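Local coordinates for GTP-binding protein (Pyrococcus horikoshii, PDB 1WXQ) that probably binds GTP, as expected of an Obg-type G protein with a C-terminal TGS domain, and may hydrolyse nucleotide, its cellular role being unknown, at residues L317-V325 and L339-K347; V39-C50 and Y64-M75. One frame throughout, in Å; residues are numbered along the deposited sequence.

Contact 1 of 2, residues L317-V325 and L339-K347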
# COMPACT_ATOMS: atom_id res chain seq x y z
N LEU A 317 -4.52 0.63 -2.01
CA LEU A 317 -4.27 -0.17 -3.19
C LEU A 317 -5.46 -1.03 -3.58
O LEU A 317 -5.49 -1.58 -4.68
CB LEU A 317 -3.02 -1.03 -2.96
CG LEU A 317 -1.83 -0.17 -2.50
CD1 LEU A 317 -0.62 -1.02 -2.25
CD2 LEU A 317 -1.53 0.89 -3.54
N LYS A 318 -6.45 -1.13 -2.69
CA LYS A 318 -7.65 -1.91 -2.94
C LYS A 318 -7.39 -3.36 -3.35
O LYS A 318 -7.98 -3.88 -4.30
CB LYS A 318 -8.50 -1.23 -4.02
CG LYS A 318 -8.95 0.18 -3.65
CD LYS A 318 -10.32 0.49 -4.25
CE LYS A 318 -10.33 0.38 -5.78
NZ LYS A 318 -11.71 0.48 -6.35
N LEU A 319 -6.49 -4.02 -2.63
CA LEU A 319 -6.18 -5.41 -2.90
C LEU A 319 -7.19 -6.27 -2.14
O LEU A 319 -7.73 -5.85 -1.12
CB LEU A 319 -4.76 -5.73 -2.46
CG LEU A 319 -3.69 -4.85 -3.13
CD1 LEU A 319 -2.35 -5.03 -2.43
CD2 LEU A 319 -3.57 -5.22 -4.60
N ILE A 320 -7.48 -7.45 -2.67
CA ILE A 320 -8.40 -8.38 -2.03
C ILE A 320 -7.74 -9.74 -2.05
O ILE A 320 -7.07 -10.08 -3.02
CB ILE A 320 -9.74 -8.48 -2.79
CG1 ILE A 320 -9.48 -8.86 -4.25
CG2 ILE A 320 -10.51 -7.17 -2.68
CD1 ILE A 320 -10.75 -9.25 -5.00
N PRO A 321 -7.90 -10.53 -0.99
CA PRO A 321 -7.29 -11.87 -0.95
C PRO A 321 -8.08 -12.85 -1.84
O PRO A 321 -9.30 -12.79 -1.91
CB PRO A 321 -7.36 -12.26 0.54
CG PRO A 321 -7.74 -10.98 1.26
CD PRO A 321 -8.61 -10.25 0.27
N VAL A 322 -7.37 -13.75 -2.52
CA VAL A 322 -8.00 -14.73 -3.41
C VAL A 322 -7.18 -16.02 -3.40
O VAL A 322 -5.96 -15.99 -3.47
CB VAL A 322 -8.08 -14.16 -4.85
CG1 VAL A 322 -8.49 -15.24 -5.83
CG2 VAL A 322 -9.07 -13.00 -4.89
N TYR A 323 -7.86 -17.16 -3.32
CA TYR A 323 -7.18 -18.46 -3.25
C TYR A 323 -7.52 -19.43 -4.38
O TYR A 323 -8.67 -19.84 -4.51
CB TYR A 323 -7.52 -19.17 -1.94
CG TYR A 323 -7.16 -18.41 -0.68
CD1 TYR A 323 -7.90 -17.31 -0.26
CD2 TYR A 323 -6.10 -18.84 0.12
CE1 TYR A 323 -7.60 -16.65 0.93
CE2 TYR A 323 -5.80 -18.19 1.32
CZ TYR A 323 -6.55 -17.11 1.72
OH TYR A 323 -6.26 -16.50 2.92
N PRO A 324 -6.52 -19.81 -5.18
CA PRO A 324 -6.70 -20.75 -6.30
C PRO A 324 -6.49 -22.18 -5.84
O PRO A 324 -5.51 -22.50 -5.16
CB PRO A 324 -5.62 -20.32 -7.28
CG PRO A 324 -4.51 -19.99 -6.37
CD PRO A 324 -5.19 -19.17 -5.28
N VAL A 325 -7.42 -23.05 -6.23
CA VAL A 325 -7.36 -24.46 -5.88
C VAL A 325 -7.35 -25.34 -7.12
O VAL A 325 -7.46 -24.85 -8.25
CB VAL A 325 -8.58 -24.86 -5.01
CG1 VAL A 325 -8.51 -24.17 -3.65
CG2 VAL A 325 -9.87 -24.49 -5.73
N LEU A 339 -6.01 -25.22 0.28
CA LEU A 339 -5.84 -23.76 0.27
C LEU A 339 -4.38 -23.35 0.44
O LEU A 339 -4.07 -22.50 1.27
CB LEU A 339 -6.68 -23.11 1.37
CG LEU A 339 -8.20 -23.16 1.20
CD1 LEU A 339 -8.87 -22.55 2.42
CD2 LEU A 339 -8.61 -22.42 -0.05
N PRO A 340 -3.48 -23.93 -0.38
CA PRO A 340 -2.03 -23.68 -0.37
C PRO A 340 -1.55 -22.24 -0.54
O PRO A 340 -0.69 -21.78 0.20
CB PRO A 340 -1.52 -24.58 -1.50
CG PRO A 340 -2.50 -25.70 -1.50
CD PRO A 340 -3.81 -24.95 -1.38
N HIS A 341 -2.09 -21.52 -1.53
CA HIS A 341 -1.65 -20.15 -1.75
C HIS A 341 -2.74 -19.09 -1.75
O HIS A 341 -3.91 -19.36 -1.99
CB HIS A 341 -0.88 -20.04 -3.06
CG HIS A 341 0.21 -21.04 -3.20
ND1 HIS A 341 -0.03 -22.34 -3.58
CD2 HIS A 341 1.55 -20.95 -3.00
CE1 HIS A 341 1.12 -23.00 -3.62
NE2 HIS A 341 2.09 -22.18 -3.27
N VAL A 342 -2.31 -17.86 -1.48
CA VAL A 342 -3.19 -16.71 -1.45
C VAL A 342 -2.56 -15.60 -2.26
O VAL A 342 -1.35 -15.35 -2.15
CB VAL A 342 -3.40 -16.18 -0.01
CG1 VAL A 342 -2.05 -15.85 0.62
CG2 VAL A 342 -4.27 -14.93 -0.04
N PHE A 343 -3.36 -14.91 -3.05
CA PHE A 343 -2.84 -13.81 -3.84
C PHE A 343 -3.61 -12.51 -3.63
O PHE A 343 -4.84 -12.50 -3.51
CB PHE A 343 -2.81 -14.19 -5.32
CG PHE A 343 -1.79 -15.24 -5.65
CD1 PHE A 343 -0.44 -14.92 -5.73
CD2 PHE A 343 -2.17 -16.57 -5.84
CE1 PHE A 343 0.53 -15.90 -5.98
CE2 PHE A 343 -1.21 -17.56 -6.09
CZ PHE A 343 0.13 -17.23 -6.16
N LEU A 344 -2.86 -11.42 -3.54
CA LEU A 344 -3.44 -10.10 -3.38
C LEU A 344 -3.76 -9.66 -4.82
O LEU A 344 -2.86 -9.40 -5.62
CB LEU A 344 -2.41 -9.16 -2.75
CG LEU A 344 -2.04 -9.18 -1.26
CD1 LEU A 344 -1.18 -7.99 -0.83
CD2 LEU A 344 -3.34 -9.22 -0.46
N MSE A 345 -5.05 -9.62 -5.15
CA MSE A 345 -5.50 -9.20 -6.47
C MSE A 345 -6.09 -7.80 -6.39
O MSE A 345 -6.69 -7.42 -5.39
CB MSE A 345 -6.58 -10.15 -6.99
CG MSE A 345 -6.19 -11.62 -6.96
SE MSE A 345 -4.50 -11.88 -7.83
CE MSE A 345 -5.07 -11.53 -9.66
N LYS A 346 -5.92 -7.03 -7.46
CA LYS A 346 -6.49 -5.71 -7.50
C LYS A 346 -7.96 -5.84 -7.79
O LYS A 346 -8.40 -6.68 -8.57
CB LYS A 346 -5.80 -4.93 -8.63
CG LYS A 346 -6.46 -3.57 -8.88
CD LYS A 346 -5.90 -2.49 -7.95
CE LYS A 346 -6.59 -1.14 -8.16
NZ LYS A 346 -5.92 -0.11 -7.37
N LYS A 347 -8.81 -5.06 -7.12
CA LYS A 347 -10.25 -5.19 -7.36
C LYS A 347 -10.47 -4.90 -8.85
O LYS A 347 -9.88 -3.96 -9.40
CB LYS A 347 -11.07 -4.22 -6.48
CG LYS A 347 -11.05 -4.57 -4.98
CD LYS A 347 -11.98 -3.67 -4.16
CE LYS A 347 -12.25 -4.22 -2.73
NZ LYS A 347 -11.06 -4.29 -1.79

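Contact 2 of 2, residues V39-C50 and Y64-M75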
# COMPACT_ATOMS: atom_id res chain seq x y z
N VAL A 39 15.25 -3.63 3.85
CA VAL A 39 14.01 -4.22 3.37
C VAL A 39 13.56 -5.36 4.27
O VAL A 39 14.37 -6.18 4.71
CB VAL A 39 14.15 -4.76 1.94
CG1 VAL A 39 12.87 -5.43 1.52
CG2 VAL A 39 14.51 -3.62 1.00
N GLY A 40 12.26 -5.40 4.55
CA GLY A 40 11.73 -6.43 5.41
C GLY A 40 10.39 -6.94 4.93
O GLY A 40 9.96 -6.63 3.82
N VAL A 41 9.74 -7.72 5.78
CA VAL A 41 8.44 -8.26 5.45
C VAL A 41 7.48 -8.03 6.60
O VAL A 41 7.77 -8.36 7.76
CB VAL A 41 8.53 -9.77 5.16
CG1 VAL A 41 9.13 -10.50 6.36
CG2 VAL A 41 7.15 -10.32 4.85
N THR A 42 6.34 -7.43 6.30
CA THR A 42 5.33 -7.20 7.31
C THR A 42 4.19 -8.08 6.84
O THR A 42 4.38 -8.89 5.93
CB THR A 42 4.90 -5.72 7.36
OG1 THR A 42 3.98 -5.53 8.43
CG2 THR A 42 4.25 -5.30 6.05
N TYR A 43 3.02 -7.94 7.45
CA TYR A 43 1.97 -8.90 7.11
C TYR A 43 0.61 -8.22 7.00
O TYR A 43 0.35 -7.18 7.58
CB TYR A 43 1.93 -9.97 8.21
CG TYR A 43 2.93 -11.04 7.93
CD1 TYR A 43 2.79 -11.84 6.80
CD2 TYR A 43 3.97 -11.28 8.83
CE1 TYR A 43 3.68 -12.88 6.57
CE2 TYR A 43 4.85 -12.33 8.61
CZ TYR A 43 4.71 -13.12 7.49
OH TYR A 43 5.61 -14.15 7.25
N ALA A 44 -0.27 -8.83 6.18
CA ALA A 44 -1.61 -8.28 6.02
C ALA A 44 -2.67 -9.21 6.63
O ALA A 44 -3.00 -10.26 6.10
CB ALA A 44 -1.88 -8.09 4.53
N ILE A 45 -3.16 -8.80 7.81
CA ILE A 45 -4.08 -9.67 8.55
C ILE A 45 -5.54 -9.29 8.33
O ILE A 45 -5.98 -8.18 8.62
CB ILE A 45 -3.72 -9.55 10.03
CG1 ILE A 45 -2.22 -9.76 10.22
CG2 ILE A 45 -4.46 -10.65 10.83
CD1 ILE A 45 -1.76 -9.48 11.66
N THR A 46 -6.26 -10.29 7.86
CA THR A 46 -7.70 -10.19 7.67
C THR A 46 -8.27 -11.60 7.89
O THR A 46 -7.51 -12.53 8.14
CB THR A 46 -8.03 -9.67 6.25
OG1 THR A 46 -9.44 -9.45 6.13
CG2 THR A 46 -7.55 -10.67 5.20
N ASP A 47 -9.58 -11.76 7.82
CA ASP A 47 -10.17 -13.07 8.05
C ASP A 47 -9.76 -14.11 7.02
O ASP A 47 -10.03 -13.96 5.84
CB ASP A 47 -11.70 -12.98 8.08
CG ASP A 47 -12.23 -12.36 9.36
OD1 ASP A 47 -11.63 -12.60 10.43
OD2 ASP A 47 -13.26 -11.65 9.28
N HIS A 48 -9.10 -15.18 7.49
CA HIS A 48 -8.71 -16.26 6.59
C HIS A 48 -9.99 -17.00 6.23
O HIS A 48 -10.83 -17.27 7.09
CB HIS A 48 -7.74 -17.23 7.28
CG HIS A 48 -7.34 -18.39 6.42
ND1 HIS A 48 -8.25 -19.27 5.89
CD2 HIS A 48 -6.12 -18.78 5.97
CE1 HIS A 48 -7.62 -20.16 5.14
NE2 HIS A 48 -6.32 -19.89 5.18
N PRO A 49 -10.16 -17.34 4.94
CA PRO A 49 -11.35 -18.03 4.43
C PRO A 49 -11.88 -19.10 5.40
O PRO A 49 -13.05 -19.49 5.36
CB PRO A 49 -11.00 -18.66 3.08
CG PRO A 49 -9.52 -18.44 2.82
CD PRO A 49 -9.16 -17.30 3.89
N CYS A 50 -10.98 -19.63 6.25
CA CYS A 50 -11.39 -20.72 7.12
C CYS A 50 -12.16 -20.24 8.33
O CYS A 50 -11.74 -20.40 9.48
CB CYS A 50 -10.15 -21.52 7.53
SG CYS A 50 -9.55 -22.58 6.20
N TYR A 64 -1.39 -19.30 8.56
CA TYR A 64 -2.65 -19.39 9.28
C TYR A 64 -2.43 -18.95 10.71
O TYR A 64 -1.32 -19.08 11.24
CB TYR A 64 -3.19 -20.83 9.29
CG TYR A 64 -4.65 -20.92 9.67
CD1 TYR A 64 -5.15 -22.02 10.37
CD2 TYR A 64 -5.55 -19.92 9.30
CE1 TYR A 64 -6.50 -22.12 10.69
CE2 TYR A 64 -6.91 -20.01 9.61
CZ TYR A 64 -7.37 -21.10 10.31
OH TYR A 64 -8.71 -21.19 10.64
N ARG A 65 -3.48 -18.44 11.36
CA ARG A 65 -3.37 -17.96 12.73
C ARG A 65 -4.74 -17.56 13.26
O ARG A 65 -5.33 -16.57 12.83
CB ARG A 65 -2.41 -16.76 12.75
CG ARG A 65 -1.44 -16.68 13.92
CD ARG A 65 -0.20 -15.88 13.52
NE ARG A 65 0.50 -15.28 14.66
CZ ARG A 65 1.67 -14.65 14.57
NH1 ARG A 65 2.28 -14.54 13.40
NH2 ARG A 65 2.22 -14.11 15.66
N ASN A 66 -5.26 -18.36 14.19
CA ASN A 66 -6.55 -18.12 14.82
C ASN A 66 -7.65 -17.62 13.89
O ASN A 66 -8.28 -16.59 14.14
CB ASN A 66 -6.38 -17.13 15.98
CG ASN A 66 -6.19 -17.83 17.31
OD1 ASN A 66 -6.21 -19.06 17.39
ND2 ASN A 66 -6.00 -17.04 18.37
N GLY A 67 -7.89 -18.35 12.81
CA GLY A 67 -8.94 -17.96 11.88
C GLY A 67 -8.63 -16.68 11.12
O GLY A 67 -9.53 -16.07 10.55
N LEU A 68 -7.36 -16.28 11.12
CA LEU A 68 -6.95 -15.08 10.41
C LEU A 68 -5.84 -15.37 9.42
O LEU A 68 -4.95 -16.19 9.69
CB LEU A 68 -6.49 -14.00 11.40
CG LEU A 68 -7.54 -13.28 12.25
CD1 LEU A 68 -6.84 -12.35 13.23
CD2 LEU A 68 -8.49 -12.49 11.35
N ALA A 69 -5.88 -14.70 8.28
CA ALA A 69 -4.87 -14.87 7.25
C ALA A 69 -3.78 -13.80 7.37
O ALA A 69 -4.06 -12.60 7.36
CB ALA A 69 -5.51 -14.79 5.88
N LEU A 70 -2.53 -14.24 7.51
CA LEU A 70 -1.41 -13.31 7.58
C LEU A 70 -0.61 -13.42 6.28
O LEU A 70 0.29 -14.26 6.15
CB LEU A 70 -0.54 -13.61 8.80
CG LEU A 70 -1.06 -13.12 10.16
CD1 LEU A 70 -2.29 -13.92 10.58
CD2 LEU A 70 0.04 -13.25 11.20
N ILE A 71 -0.96 -12.58 5.32
CA ILE A 71 -0.34 -12.55 4.00
C ILE A 71 0.86 -11.61 4.02
O ILE A 71 0.72 -10.44 4.34
CB ILE A 71 -1.35 -12.04 2.97
CG1 ILE A 71 -2.74 -12.59 3.31
CG2 ILE A 71 -0.94 -12.45 1.57
CD1 ILE A 71 -3.88 -11.96 2.52
N PRO A 72 2.06 -12.11 3.67
CA PRO A 72 3.29 -11.29 3.65
C PRO A 72 3.32 -10.15 2.62
O PRO A 72 2.75 -10.27 1.54
CB PRO A 72 4.40 -12.32 3.43
CG PRO A 72 3.72 -13.38 2.63
CD PRO A 72 2.37 -13.51 3.33
N VAL A 73 4.03 -9.08 2.97
CA VAL A 73 4.14 -7.87 2.16
C VAL A 73 5.50 -7.20 2.35
O VAL A 73 5.92 -6.98 3.48
CB VAL A 73 3.07 -6.83 2.57
CG1 VAL A 73 3.32 -5.49 1.87
CG2 VAL A 73 1.68 -7.37 2.27
N LYS A 74 6.16 -6.85 1.25
CA LYS A 74 7.46 -6.18 1.34
C LYS A 74 7.32 -4.80 1.97
O LYS A 74 6.34 -4.10 1.72
CB LYS A 74 8.09 -6.01 -0.04
CG LYS A 74 9.04 -7.11 -0.47
CD LYS A 74 9.91 -6.64 -1.63
CE LYS A 74 10.67 -5.37 -1.25
NZ LYS A 74 11.43 -4.82 -2.39
N MSE A 75 8.32 -4.42 2.76
CA MSE A 75 8.32 -3.12 3.42
C MSE A 75 9.74 -2.57 3.37
O MSE A 75 10.71 -3.30 3.60
CB MSE A 75 7.83 -3.26 4.86
CG MSE A 75 7.61 -1.93 5.56
SE MSE A 75 6.61 -2.07 7.20
CE MSE A 75 4.85 -1.62 6.50

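Contact 1 of 2, residues L317-V325 and L339-K347
V322 and I320 pair with F343 and M345 (selenomethionine) to join the first two strands of the four-stranded, beta-grasp-like sheet of the TGS region, an antiparallel pair in a sheet of order 2-1-4-3 with strand 343-346 at its edge. F343 N gives V322 O a bond of 2.8 Å at 165°, while the return bond from V322 N is weak; I320 and M345 exchange two sound ones. The tight part lies around Y323 to V325. There V342 sits over one face of the Y323 ring, its CB 3.8 Å from the ring centroid; with CG1 turned 56° from the backbone N, CG2 falls anti to that N and also lies over the ring, toward its rim. L339 CD2 packs against Y323 CB at 3.9 Å and touches V325 CG1 as well. On the face carrying V322 and F343, P324 CD meets the edge of the F343 ring at CD2 (4.0 Å), and L354 of helix 351-358 packs on all three residues. The other end is looser and lined by exposed lysines. K347 lays its aliphatic chain across I320, with CG 3.5 Å from I320 CG2, while K318 NZ and K346 NZ stay 5.9 Å apart. K346 bends at chi2, and its NZ donates a 3.1 Å hydrogen bond to L317 O from above the carbonyl plane, 51° out of it.

Contact 2 of 2, residues V39-C50 and Y64-M75
Y64 turns its ring edge into the face of the H48 imidazole just past the regular strand pairing, an edge-to-face pair with centroids 4.7 Å apart and planes at 65°. H48 reaches it with CG anti to its backbone N (chi1 178°), and CE2 of Y64 lies over the imidazole rim. Beyond the ring, Y64 OH makes a weak bond of 3.3 Å to C50 O. With an alanine in place of Y64, the H48 face would probably lose the tyrosine edge that packs on it and C50 O the weak bond from the hydroxyl, leaving the bend after strand 39-47 less firmly held. G67, in the type I' turn from R65 to L68, accepts H48 N through its carbonyl O at 3.2 Å. From there the antiparallel pairing runs regularly: T46, A44, T42 and G40 each exchange two backbone bonds with A69, I71, V73 and M75 (selenomethionine). Between them, on the face with V41 and L70, the Y43 ring meets P72 CB through CE1 in a non-hydrogen-bonded pair, and I45 CG1 rests 3.6 Å from L70 CG. On the other face M75 CE touches T42 CG2 at 3.8 Å. T42 OG1 bonds A20 O and K74 NZ forms a salt bridge with E2. Helices 13-21 and 305-316 both pack on M75, and strand 2-7 runs parallel along the far side of strand 68-77.

Overall arrangement
Contact 2 comes first along the chain, an edge strand pair of the mixed G-domain sheet, where strand 68-77 adjoins strand 2-7; contact 1 follows as the opening pair of the separate four-stranded sheet of the TGS region. Their centres lie about 11 Å apart, and the two pairs touch directly. The hydroxyl of Y323 packs on P49, A69 and H48, and V342 CG1 meets I71 CG2 at 3.7 Å, while P321 also leans on T46 and I71. Helix 305-316, which leads into strand 319-325, packs against residues of both contacts. This places both at what is probably the interface between the G domain and the TGS region, joining two sheets through side chains.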